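Group II chitinase (Ostrinia furnacalis, PDB 6JAX) probably hydrolyses chitin as an endochitinase, this chain being one glycoside hydrolase family 18 domain of a longer, multidomain, chitin-binding protein. Local coordinates at residues A[130-135]-A[174-179]; A[195-200]-A[225-230]; A[19-24]-A[276-281]. All coordinates share one frame; numbering follows the deposited sequence.

Contact 1 of 3, residues A[130-135]-A[174-179]. With GCS (2-amino-2-deoxy-beta-D-glucopyranose), chain C; GCS (2-amino-2-deoxy-beta-D-glucopyranose), chain B.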
loop_
_atom_site.group_PDB
_atom_site.type_symbol
_atom_site.label_atom_id
_atom_site.label_comp_id
_atom_site.label_asym_id
_atom_site.label_seq_id
_atom_site.Cartn_x
_atom_site.Cartn_y
_atom_site.Cartn_z
ATOM N N PRO A 130 -8.760 5.168 11.345
ATOM C CA PRO A 130 -9.322 5.892 12.494
ATOM C C PRO A 130 -10.602 6.599 12.070
ATOM O O PRO A 130 -10.662 7.202 10.996
ATOM C CB PRO A 130 -8.224 6.897 12.867
ATOM C CG PRO A 130 -6.976 6.368 12.256
ATOM C CD PRO A 130 -7.403 5.639 11.002
ATOM N N LYS A 131 -11.629 6.493 12.916
ATOM C CA LYS A 131 -12.938 7.119 12.711
ATOM C C LYS A 131 -13.710 6.401 11.609
ATOM O O LYS A 131 -14.787 5.855 11.854
ATOM C CB LYS A 131 -12.801 8.614 12.394
ATOM C CG LYS A 131 -13.901 9.501 12.977
ATOM C CD LYS A 131 -15.200 9.384 12.203
ATOM C CE LYS A 131 -16.284 10.278 12.838
ATOM N NZ LYS A 131 -17.565 10.090 12.133
ATOM N N CYS A 132 -13.171 6.370 10.391
ATOM C CA CYS A 132 -13.869 5.735 9.275
ATOM C C CYS A 132 -13.427 4.278 9.175
ATOM O O CYS A 132 -12.639 3.893 8.311
ATOM C CB CYS A 132 -13.596 6.499 7.985
ATOM S SG CYS A 132 -13.942 8.278 8.161
ATOM N N TRP A 133 -13.950 3.457 10.087
ATOM C CA TRP A 133 -13.591 2.043 10.109
ATOM C C TRP A 133 -13.942 1.415 8.773
ATOM O O TRP A 133 -15.106 1.435 8.357
ATOM C CB TRP A 133 -14.318 1.296 11.217
ATOM C CG TRP A 133 -14.185 1.886 12.576
ATOM C CD1 TRP A 133 -13.290 2.829 12.997
ATOM C CD2 TRP A 133 -15.005 1.575 13.702
ATOM N NE1 TRP A 133 -13.505 3.114 14.331
ATOM C CE2 TRP A 133 -14.554 2.353 14.779
ATOM C CE3 TRP A 133 -16.074 0.691 13.902
ATOM C CZ2 TRP A 133 -15.135 2.286 16.041
ATOM C CZ3 TRP A 133 -16.649 0.626 15.156
ATOM C CH2 TRP A 133 -16.179 1.416 16.211
ATOM N N GLN A 134 -12.941 0.834 8.113
ATOM C CA GLN A 134 -13.112 0.259 6.771
ATOM C C GLN A 134 -13.877 1.214 5.852
ATOM O O GLN A 134 -14.750 0.806 5.073
ATOM C CB GLN A 134 -13.770 -1.126 6.846
ATOM C CG GLN A 134 -12.775 -2.215 7.316
ATOM C CD GLN A 134 -13.307 -3.623 7.188
ATOM O OE1 GLN A 134 -14.523 -3.845 7.148
ATOM N NE2 GLN A 134 -12.399 -4.594 7.150
ATOM N N VAL A 135 -13.518 2.501 5.933
ATOM C CA VAL A 135 -14.039 3.587 5.100
ATOM C C VAL A 135 -15.544 3.722 5.291
ATOM O O VAL A 135 -16.290 3.956 4.333
ATOM C CB VAL A 135 -13.695 3.406 3.605
ATOM C CG1 VAL A 135 -13.818 4.749 2.870
ATOM C CG2 VAL A 135 -12.277 2.828 3.423
ATOM N N LYS A 174 -10.091 12.207 0.897
ATOM C CA LYS A 174 -10.265 13.433 1.621
ATOM C C LYS A 174 -11.101 13.334 2.876
ATOM O O LYS A 174 -10.768 13.850 3.858
ATOM C CB LYS A 174 -10.909 14.491 0.722
ATOM C CG LYS A 174 -10.989 15.855 1.361
ATOM C CD LYS A 174 -11.770 16.815 0.513
ATOM C CE LYS A 174 -11.603 18.245 0.949
ATOM N NZ LYS A 174 -12.220 18.453 2.251
ATOM N N MET A 175 -12.220 12.656 2.769
ATOM C CA MET A 175 -13.147 12.516 3.870
ATOM C C MET A 175 -12.534 11.742 5.059
ATOM O O MET A 175 -12.731 12.053 6.172
ATOM C CB MET A 175 -14.419 11.850 3.347
ATOM C CG MET A 175 -15.337 11.274 4.376
ATOM S SD MET A 175 -16.766 10.282 3.841
ATOM C CE MET A 175 -16.042 8.934 2.902
ATOM N N VAL A 176 -11.787 10.720 4.732
ATOM C CA VAL A 176 -11.149 9.911 5.747
ATOM C C VAL A 176 -9.997 10.681 6.359
ATOM O O VAL A 176 -9.838 10.664 7.505
ATOM C CB VAL A 176 -10.668 8.563 5.188
ATOM C CG1 VAL A 176 -9.960 7.751 6.240
ATOM C CG2 VAL A 176 -11.832 7.811 4.608
ATOM N N ILE A 177 -9.207 11.329 5.525
ATOM C CA ILE A 177 -8.099 12.135 6.033
ATOM C C ILE A 177 -8.617 13.161 7.033
ATOM O O ILE A 177 -8.055 13.348 8.120
ATOM C CB ILE A 177 -7.366 12.828 4.872
ATOM C CG1 ILE A 177 -6.678 11.805 3.950
ATOM C CG2 ILE A 177 -6.368 13.856 5.400
ATOM C CD1 ILE A 177 -6.280 12.431 2.592
ATOM N N ASP A 178 -9.691 13.853 6.659
ATOM C CA ASP A 178 -10.262 14.891 7.517
ATOM C C ASP A 178 -10.754 14.324 8.846
ATOM O O ASP A 178 -10.580 14.949 9.899
ATOM C CB ASP A 178 -11.423 15.568 6.793
ATOM C CG ASP A 178 -10.971 16.530 5.704
ATOM O OD1 ASP A 178 -9.764 16.863 5.631
ATOM O OD2 ASP A 178 -11.850 16.967 4.927
ATOM N N ALA A 179 -11.392 13.152 8.817
ATOM C CA ALA A 179 -12.010 12.605 10.021
ATOM C C ALA A 179 -11.019 11.899 10.929
ATOM O O ALA A 179 -11.195 11.911 12.152
ATOM C CB ALA A 179 -13.115 11.614 9.648
HETATM C C1 GCS C . -15.600 2.525 -0.086
HETATM C C2 GCS C . -16.722 2.974 0.842
HETATM C C3 GCS C . -17.676 3.879 0.138
HETATM C C4 GCS C . -16.997 5.027 -0.555
HETATM C C5 GCS C . -15.824 4.554 -1.411
HETATM C C6 GCS C . -15.013 5.714 -1.889
HETATM N N2 GCS C . -17.462 1.786 1.387
HETATM O O3 GCS C . -18.616 4.411 1.112
HETATM O O4 GCS C . -17.925 5.652 -1.444
HETATM O O5 GCS C . -14.910 3.713 -0.641
HETATM O O6 GCS C . -13.856 5.195 -2.490
HETATM C C1 GCS B . -11.608 -0.972 -0.054
HETATM C C2 GCS B . -11.351 0.441 -0.549
HETATM C C3 GCS B . -12.376 1.375 0.006
HETATM C C4 GCS B . -13.797 0.959 -0.257
HETATM C C5 GCS B . -14.009 -0.502 0.137
HETATM C C6 GCS B . -15.348 -0.994 -0.330
HETATM N N2 GCS B . -10.007 0.875 -0.054
HETATM O O3 GCS B . -12.157 2.716 -0.521
HETATM O O4 GCS B . -14.677 1.678 0.608
HETATM O O5 GCS B . -12.987 -1.398 -0.417
HETATM O O6 GCS B . -15.413 -2.372 -0.057
#
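In the TIM barrel of this family 18 glycoside hydrolase domain, the loop after strand 122-126 packs against the short helix 174-180, where Cys132 meets Val176 and Ala179, Val135 meets Val176 and Lys131 meets Ala179. The loop is tightly folded at this point: Cys132 sits at the centre of an inverse gamma turn, its SG is tied to Cys137 by a disulfide, and the same sulfur meets the helix. SG lies 3.7 Å from Ala179 CB, while Cys132 CB packs on Val176 CG2 at 4.0 Å. The same methyl receives a second neighbour from the loop, Val135 CG1, also at 4.0 Å, so Cys132 and Val135 share CG2 of Val176; with CG1 anti to the backbone N (chi1 178°), CG2 is the methyl presented to the loop. Lys131 lies alongside the end of the segment, its CB 3.7 Å from Ala179 O. A bend at chi2 (-76°) lays its CD near Ala179 CB, and the extended remainder leads away from the helix, taking NZ to the carbonyl oxygen of Cys137. The meeting of the two segments is thus largely apolar, with the amine of Lys131 directed to another partner. Val135 also faces the bound glucosamine units: CG2 reaches C3 of the GCS of chain B at 3.7 Å, and Val135 CG1 lies 3.8 Å from O5 of the GCS of chain C.

Contact 2 of 3, residues A[195-200]-A[225-230]; sequences VMTYDY and FNANYT. With NAG (2-acetamido-2-deoxy-beta-D-glucopyranose), chain D; GCS (2-amino-2-deoxy-beta-D-glucopyranose), chain C.
A buried relay of hydroxyls is the striking feature here: Tyr200 OH donates to Thr230 OG1 over 2.7 Å, and OG1 is itself hydrogen-bonded to Pro172 O, so the oxygen of this threonine has two partners. The side chains of Tyr200 and Thr230 come from opposite directions. Over one face of the Tyr200 ring lies the backbone of 225-226, Asn226 CA standing 3.9 Å above the plane toward the rim. Phe225 CB packs on Tyr200 CD1 at 3.9 Å, and the edge of the Phe225 ring is turned to Tyr200 O, with CD2 3.3 Å from it; O6 of the GCS of chain C also lies at the edge of this ring. Deeper in, Thr230 CG2 touches Val195 CG1 at 3.5 Å and Thr197 CG2 at 3.8 Å. Asn226 caps the helix, its OD1 accepting from Tyr229 N, and Asn228 bears the N-linked NAG on ND2. Helix 227-236 is thereby seated on the end of strand 192-195, a parallel strand of the family 18 TIM barrel, and on the loop that follows it, with strand 244-257 flanking Val195 and Thr197.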
loop_
_atom_site.group_PDB
_atom_site.type_symbol
_atom_site.label_atom_id
_atom_site.label_comp_id
_atom_site.label_asym_id
_atom_site.label_seq_id
_atom_site.Cartn_x
_atom_site.Cartn_y
_atom_site.Cartn_z
ATOM N N VAL A 195 1.382 7.160 1.769
ATOM C CA VAL A 195 0.031 7.485 1.331
ATOM C C VAL A 195 -0.406 6.424 0.335
ATOM O O VAL A 195 0.262 6.203 -0.679
ATOM C CB VAL A 195 -0.034 8.883 0.710
ATOM C CG1 VAL A 195 -1.469 9.206 0.332
ATOM C CG2 VAL A 195 0.520 9.929 1.699
ATOM N N MET A 196 -1.523 5.757 0.629
ATOM C CA MET A 196 -1.997 4.652 -0.205
ATOM C C MET A 196 -2.798 5.217 -1.382
ATOM O O MET A 196 -4.025 5.128 -1.447
ATOM C CB MET A 196 -2.807 3.680 0.640
ATOM C CG MET A 196 -1.910 2.959 1.656
ATOM S SD MET A 196 -2.810 1.725 2.605
ATOM C CE MET A 196 -3.688 2.764 3.718
ATOM N N THR A 197 -2.058 5.823 -2.311
ATOM C CA THR A 197 -2.605 6.486 -3.499
ATOM C C THR A 197 -3.018 5.449 -4.550
ATOM O O THR A 197 -2.541 5.431 -5.687
ATOM C CB THR A 197 -1.594 7.484 -4.053
ATOM O OG1 THR A 197 -0.254 6.967 -3.950
ATOM C CG2 THR A 197 -1.656 8.844 -3.278
ATOM N N TYR A 198 -3.929 4.573 -4.132
ATOM C CA TYR A 198 -4.484 3.531 -4.992
ATOM C C TYR A 198 -5.797 3.072 -4.371
ATOM O O TYR A 198 -6.197 3.551 -3.304
ATOM C CB TYR A 198 -3.507 2.363 -5.195
ATOM C CG TYR A 198 -2.794 1.891 -3.945
ATOM C CD1 TYR A 198 -3.488 1.235 -2.933
ATOM C CD2 TYR A 198 -1.425 2.076 -3.797
ATOM C CE1 TYR A 198 -2.834 0.789 -1.788
ATOM C CE2 TYR A 198 -0.757 1.631 -2.644
ATOM C CZ TYR A 198 -1.473 0.989 -1.654
ATOM O OH TYR A 198 -0.820 0.538 -0.520
ATOM N N ASP A 199 -6.481 2.154 -5.064
ATOM C CA ASP A 199 -7.840 1.734 -4.698
ATOM C C ASP A 199 -8.809 2.916 -4.680
ATOM O O ASP A 199 -9.766 2.938 -3.896
ATOM C CB ASP A 199 -7.879 1.002 -3.351
ATOM C CG ASP A 199 -7.148 -0.324 -3.382
ATOM O OD1 ASP A 199 -6.864 -0.853 -4.484
ATOM O OD2 ASP A 199 -6.855 -0.833 -2.289
ATOM N N TYR A 200 -8.573 3.899 -5.553
ATOM C CA TYR A 200 -9.539 4.983 -5.739
ATOM C C TYR A 200 -10.838 4.467 -6.329
ATOM O O TYR A 200 -11.907 5.062 -6.113
ATOM C CB TYR A 200 -8.961 6.045 -6.664
ATOM C CG TYR A 200 -7.906 6.940 -6.038
ATOM C CD1 TYR A 200 -8.266 8.027 -5.242
ATOM C CD2 TYR A 200 -6.560 6.719 -6.266
ATOM C CE1 TYR A 200 -7.303 8.857 -4.685
ATOM C CE2 TYR A 200 -5.588 7.547 -5.713
ATOM C CZ TYR A 200 -5.965 8.618 -4.927
ATOM O OH TYR A 200 -4.976 9.441 -4.388
ATOM N N PHE A 225 -10.423 12.335 -6.320
ATOM C CA PHE A 225 -10.045 10.925 -6.419
ATOM C C PHE A 225 -8.892 10.738 -7.400
ATOM O O PHE A 225 -9.012 10.074 -8.423
ATOM C CB PHE A 225 -11.253 10.078 -6.812
ATOM C CG PHE A 225 -12.066 9.607 -5.651
ATOM C CD1 PHE A 225 -12.604 10.510 -4.763
ATOM C CD2 PHE A 225 -12.290 8.256 -5.441
ATOM C CE1 PHE A 225 -13.372 10.091 -3.684
ATOM C CE2 PHE A 225 -13.049 7.828 -4.365
ATOM C CZ PHE A 225 -13.592 8.754 -3.485
ATOM N N ASN A 226 -7.749 11.350 -7.079
ATOM C CA ASN A 226 -6.546 11.154 -7.882
ATOM C C ASN A 226 -5.327 11.463 -7.022
ATOM O O ASN A 226 -5.421 12.212 -6.052
ATOM C CB ASN A 226 -6.562 12.028 -9.150
ATOM C CG ASN A 226 -6.690 13.516 -8.836
ATOM O OD1 ASN A 226 -5.699 14.189 -8.561
ATOM N ND2 ASN A 226 -7.919 14.036 -8.893
ATOM N N ALA A 227 -4.186 10.861 -7.379
ATOM C CA ALA A 227 -2.997 10.968 -6.535
ATOM C C ALA A 227 -2.526 12.410 -6.398
ATOM O O ALA A 227 -2.052 12.817 -5.332
ATOM C CB ALA A 227 -1.866 10.107 -7.090
ATOM N N ASN A 228 -2.666 13.182 -7.461
ATOM C CA ASN A 228 -2.198 14.590 -7.436
ATOM C C ASN A 228 -2.925 15.372 -6.337
ATOM O O ASN A 228 -2.291 16.049 -5.573
ATOM C CB ASN A 228 -2.375 15.267 -8.789
ATOM C CG ASN A 228 -1.959 16.719 -8.732
ATOM O OD1 ASN A 228 -0.955 17.033 -8.160
ATOM N ND2 ASN A 228 -2.758 17.590 -9.300
ATOM N N TYR A 229 -4.248 15.279 -6.316
ATOM C CA TYR A 229 -5.007 15.956 -5.268
ATOM C C TYR A 229 -4.613 15.437 -3.891
ATOM O O TYR A 229 -4.383 16.217 -2.961
ATOM C CB TYR A 229 -6.512 15.763 -5.478
ATOM C CG TYR A 229 -7.292 16.394 -4.352
ATOM C CD1 TYR A 229 -7.531 15.699 -3.167
ATOM C CD2 TYR A 229 -7.744 17.705 -4.453
ATOM C CE1 TYR A 229 -8.210 16.286 -2.116
ATOM C CE2 TYR A 229 -8.423 18.297 -3.402
ATOM C CZ TYR A 229 -8.650 17.581 -2.243
ATOM O OH TYR A 229 -9.337 18.162 -1.199
ATOM N N THR A 230 -4.555 14.110 -3.745
ATOM C CA THR A 230 -4.288 13.495 -2.448
ATOM C C THR A 230 -2.954 13.954 -1.867
ATOM O O THR A 230 -2.860 14.279 -0.679
ATOM C CB THR A 230 -4.293 11.976 -2.595
ATOM O OG1 THR A 230 -5.627 11.527 -2.874
ATOM C CG2 THR A 230 -3.788 11.315 -1.312
HETATM C C1 NAG D . -2.436 19.020 -9.102
HETATM C C2 NAG D . -3.128 19.737 -10.219
HETATM C C3 NAG D . -3.011 21.233 -9.981
HETATM C C4 NAG D . -3.575 21.593 -8.631
HETATM C C5 NAG D . -3.064 20.669 -7.539
HETATM C C6 NAG D . -3.757 20.973 -6.206
HETATM C C7 NAG D . -3.014 18.845 -12.470
HETATM C C8 NAG D . -2.022 18.581 -13.525
HETATM N N2 NAG D . -2.456 19.378 -11.412
HETATM O O3 NAG D . -3.792 21.882 -10.941
HETATM O O4 NAG D . -3.147 22.888 -8.378
HETATM O O5 NAG D . -3.166 19.303 -7.967
HETATM O O6 NAG D . -5.004 20.319 -5.932
HETATM O O7 NAG D . -4.163 18.564 -12.597
HETATM C C1 GCS C . -15.600 2.525 -0.086
HETATM C C2 GCS C . -16.722 2.974 0.842
HETATM C C3 GCS C . -17.676 3.879 0.138
HETATM C C4 GCS C . -16.997 5.027 -0.555
HETATM C C5 GCS C . -15.824 4.554 -1.411
HETATM C C6 GCS C . -15.013 5.714 -1.889
HETATM N N2 GCS C . -17.462 1.786 1.387
HETATM O O3 GCS C . -18.616 4.411 1.112
HETATM O O4 GCS C . -17.925 5.652 -1.444
HETATM O O5 GCS C . -14.910 3.713 -0.641
HETATM O O6 GCS C . -13.856 5.195 -2.490
#

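Contact 3 of 3, residues A[19-24]-A[276-281]. With GCS (2-amino-2-deoxy-beta-D-glucopyranose), chain E.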
loop_
_atom_site.group_PDB
_atom_site.type_symbol
_atom_site.label_atom_id
_atom_site.label_comp_id
_atom_site.label_asym_id
_atom_site.label_seq_id
_atom_site.Cartn_x
_atom_site.Cartn_y
_atom_site.Cartn_z
ATOM N N TYR A 19 1.242 -18.745 0.315
ATOM C CA TYR A 19 0.177 -19.723 0.091
ATOM C C TYR A 19 -0.467 -19.493 -1.271
ATOM O O TYR A 19 -1.643 -19.140 -1.389
ATOM C CB TYR A 19 -0.867 -19.634 1.194
ATOM C CG TYR A 19 -0.342 -19.788 2.605
ATOM C CD1 TYR A 19 -0.109 -21.047 3.140
ATOM C CD2 TYR A 19 -0.097 -18.673 3.411
ATOM C CE1 TYR A 19 0.362 -21.210 4.426
ATOM C CE2 TYR A 19 0.373 -18.825 4.719
ATOM C CZ TYR A 19 0.600 -20.098 5.217
ATOM O OH TYR A 19 1.062 -20.285 6.505
ATOM N N ARG A 20 0.352 -19.657 -2.304
ATOM C CA ARG A 20 -0.065 -19.527 -3.691
ATOM C C ARG A 20 0.545 -20.661 -4.496
ATOM O O ARG A 20 1.637 -21.140 -4.170
ATOM C CB ARG A 20 0.371 -18.178 -4.289
ATOM C CG ARG A 20 -0.361 -17.026 -3.636
ATOM C CD ARG A 20 -0.054 -15.666 -4.269
ATOM N NE ARG A 20 -0.853 -14.644 -3.586
ATOM C CZ ARG A 20 -0.486 -13.377 -3.424
ATOM N NH1 ARG A 20 0.667 -12.950 -3.910
ATOM N NH2 ARG A 20 -1.272 -12.542 -2.754
ATOM N N PRO A 21 -0.136 -21.113 -5.542
ATOM C CA PRO A 21 0.361 -22.255 -6.316
ATOM C C PRO A 21 1.442 -21.869 -7.311
ATOM O O PRO A 21 1.521 -20.731 -7.777
ATOM C CB PRO A 21 -0.893 -22.734 -7.054
ATOM C CG PRO A 21 -1.652 -21.467 -7.292
ATOM C CD PRO A 21 -1.427 -20.620 -6.044
ATOM N N GLY A 22 2.269 -22.862 -7.647
ATOM C CA GLY A 22 3.213 -22.720 -8.748
ATOM C C GLY A 22 4.051 -21.462 -8.649
ATOM O O GLY A 22 4.647 -21.156 -7.607
ATOM N N ILE A 23 4.094 -20.693 -9.737
ATOM C CA ILE A 23 4.998 -19.550 -9.766
ATOM C C ILE A 23 4.480 -18.381 -8.950
ATOM O O ILE A 23 5.213 -17.408 -8.765
ATOM C CB ILE A 23 5.260 -19.061 -11.199
ATOM C CG1 ILE A 23 3.960 -18.577 -11.828
ATOM C CG2 ILE A 23 5.905 -20.160 -11.999
ATOM C CD1 ILE A 23 4.174 -17.873 -13.122
ATOM N N GLY A 24 3.246 -18.454 -8.460
ATOM C CA GLY A 24 2.742 -17.385 -7.610
ATOM C C GLY A 24 3.245 -17.452 -6.188
ATOM O O GLY A 24 3.091 -16.474 -5.440
ATOM N N GLY A 276 -8.160 -14.310 -10.193
ATOM C CA GLY A 276 -6.992 -14.811 -10.854
ATOM C C GLY A 276 -6.608 -16.195 -10.307
ATOM O O GLY A 276 -6.950 -16.493 -9.217
ATOM N N GLU A 277 -5.871 -17.019 -11.051
ATOM C CA GLU A 277 -5.455 -18.358 -10.644
ATOM C C GLU A 277 -4.517 -18.324 -9.450
ATOM O O GLU A 277 -4.470 -19.285 -8.674
ATOM C CB GLU A 277 -4.761 -19.073 -11.807
ATOM C CG GLU A 277 -5.349 -18.761 -13.166
ATOM C CD GLU A 277 -4.773 -17.496 -13.792
ATOM O OE1 GLU A 277 -3.650 -17.552 -14.340
ATOM O OE2 GLU A 277 -5.448 -16.448 -13.742
ATOM N N TYR A 278 -3.793 -17.231 -9.371
ATOM C CA TYR A 278 -2.830 -17.218 -8.308
ATOM C C TYR A 278 -3.243 -16.423 -7.063
ATOM O O TYR A 278 -2.946 -16.802 -6.010
ATOM C CB TYR A 278 -1.501 -16.641 -8.782
ATOM C CG TYR A 278 -0.870 -17.449 -9.855
ATOM C CD1 TYR A 278 -0.126 -18.540 -9.561
ATOM C CD2 TYR A 278 -1.063 -17.138 -11.153
ATOM C CE1 TYR A 278 0.427 -19.308 -10.548
ATOM C CE2 TYR A 278 -0.507 -17.880 -12.152
ATOM C CZ TYR A 278 0.234 -18.984 -11.847
ATOM O OH TYR A 278 0.781 -19.710 -12.818
ATOM N N THR A 279 -3.874 -15.286 -7.238
ATOM C CA THR A 279 -4.243 -14.456 -6.098
ATOM C C THR A 279 -5.644 -14.753 -5.577
ATOM O O THR A 279 -5.925 -14.462 -4.407
ATOM C CB THR A 279 -4.107 -12.971 -6.463
ATOM O OG1 THR A 279 -4.847 -12.697 -7.661
ATOM C CG2 THR A 279 -2.630 -12.631 -6.684
ATOM N N ARG A 280 -6.512 -15.336 -6.405
ATOM C CA ARG A 280 -7.745 -15.977 -5.943
ATOM C C ARG A 280 -8.612 -15.031 -5.115
ATOM O O ARG A 280 -9.114 -15.385 -4.047
ATOM C CB ARG A 280 -7.414 -17.252 -5.162
ATOM C CG ARG A 280 -6.745 -18.270 -6.067
ATOM C CD ARG A 280 -6.457 -19.568 -5.360
ATOM N NE ARG A 280 -5.876 -20.543 -6.283
ATOM C CZ ARG A 280 -5.389 -21.725 -5.917
ATOM N NH1 ARG A 280 -5.400 -22.084 -4.641
ATOM N NH2 ARG A 280 -4.879 -22.547 -6.824
ATOM N N ALA A 281 -8.791 -13.815 -5.627
ATOM C CA ALA A 281 -9.598 -12.792 -4.970
ATOM C C ALA A 281 -10.405 -12.072 -6.040
ATOM O O ALA A 281 -9.830 -11.388 -6.896
ATOM C CB ALA A 281 -8.706 -11.811 -4.206
HETATM C C1 GCS E . -3.931 -19.654 5.284
HETATM C C2 GCS E . -3.106 -18.696 6.115
HETATM C C3 GCS E . -3.614 -17.286 6.091
HETATM C C4 GCS E . -4.036 -16.706 4.750
HETATM C C5 GCS E . -4.673 -17.790 3.842
HETATM C C6 GCS E . -4.511 -17.536 2.382
HETATM N N2 GCS E . -3.103 -19.251 7.509
HETATM O O1 GCS E . -3.293 -20.858 5.242
HETATM O O3 GCS E . -2.551 -16.462 6.635
HETATM O O4 GCS E . -4.973 -15.621 5.028
HETATM O O5 GCS E . -4.052 -19.124 3.897
HETATM O O6 GCS E . -4.793 -18.769 1.757
HETATM O O HOH W 1 -3.920 -18.588 -3.527
HETATM O O HOH W 2 -3.354 -15.070 -2.366
#
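This is a surface contact between two loops, one following strand 8-14 of the TIM barrel and the other lying between strands 244-257 and 284-286, and its centre is Tyr278 laid against the turn 21-24. The edge of the Tyr278 ring faces Pro21 O, which lies near the ring plane 3.3 Å from CD1. That carbonyl also accepts the backbone N-H of Gly24, so the turn is closed just where the ring abuts it. Pro21 CG touches the ring at CD1 as well, and at the far end Ile23 CG1 crosses to Tyr278 CZ at 3.7 Å; a chi1 of 63° turns this branch of Ile23 toward the phenol end of the ring.

Pro21 also meets the guanidinium of Arg280, which turns a face to the proline ring, NH2 lying 3.4 Å from Pro21 CG. Arg280 NE donates to Glu277 O at 3.0 Å in a bent bond (N-H...O angle 138°), which helps hold the group there. Arg20 packs the aliphatic part of its side chain along Tyr278 O, CG being 3.5 Å away, and presents a guanidinium face to Thr279 CG2, 4.0 Å above the plane. Its NH1 forms a salt bridge with Asp349.

Two waters complete the seam. Water 1 donates to Tyr19 O and to Tyr278 O, while water 2 accepts from Arg20 NE at 2.8 Å and donates weakly to Thr279 O. Tyr19 itself offers a ring face to the GCS of chain E. The direct touches are therefore mostly carbon against carbonyl, ring and guanidinium face, and the polar link between the loops is made by water, consistent with a solvent-accessible join beside the sugar-binding surface.

From the N terminus, segment 19-24 comes first, and contact 3 closes its loop only at 276-281, enclosing most of the barrel. Contacts 1 and 2 are nested within it, in series: contact 1 joins the loop after strand 122-126 to helix 174-180, and then contact 2 joins the loop after strand 192-195 to the start of helix 227-236. These two are neighbours, with centres about 14 Å apart; they touch where Lys174 CE lies 3.1 Å from Tyr229 OH, and both reach the GCS of chain C. Contact 3 stands apart, its centre about 32 Å from that of contact 1, tying early and late loops together beside the GCS of chain E.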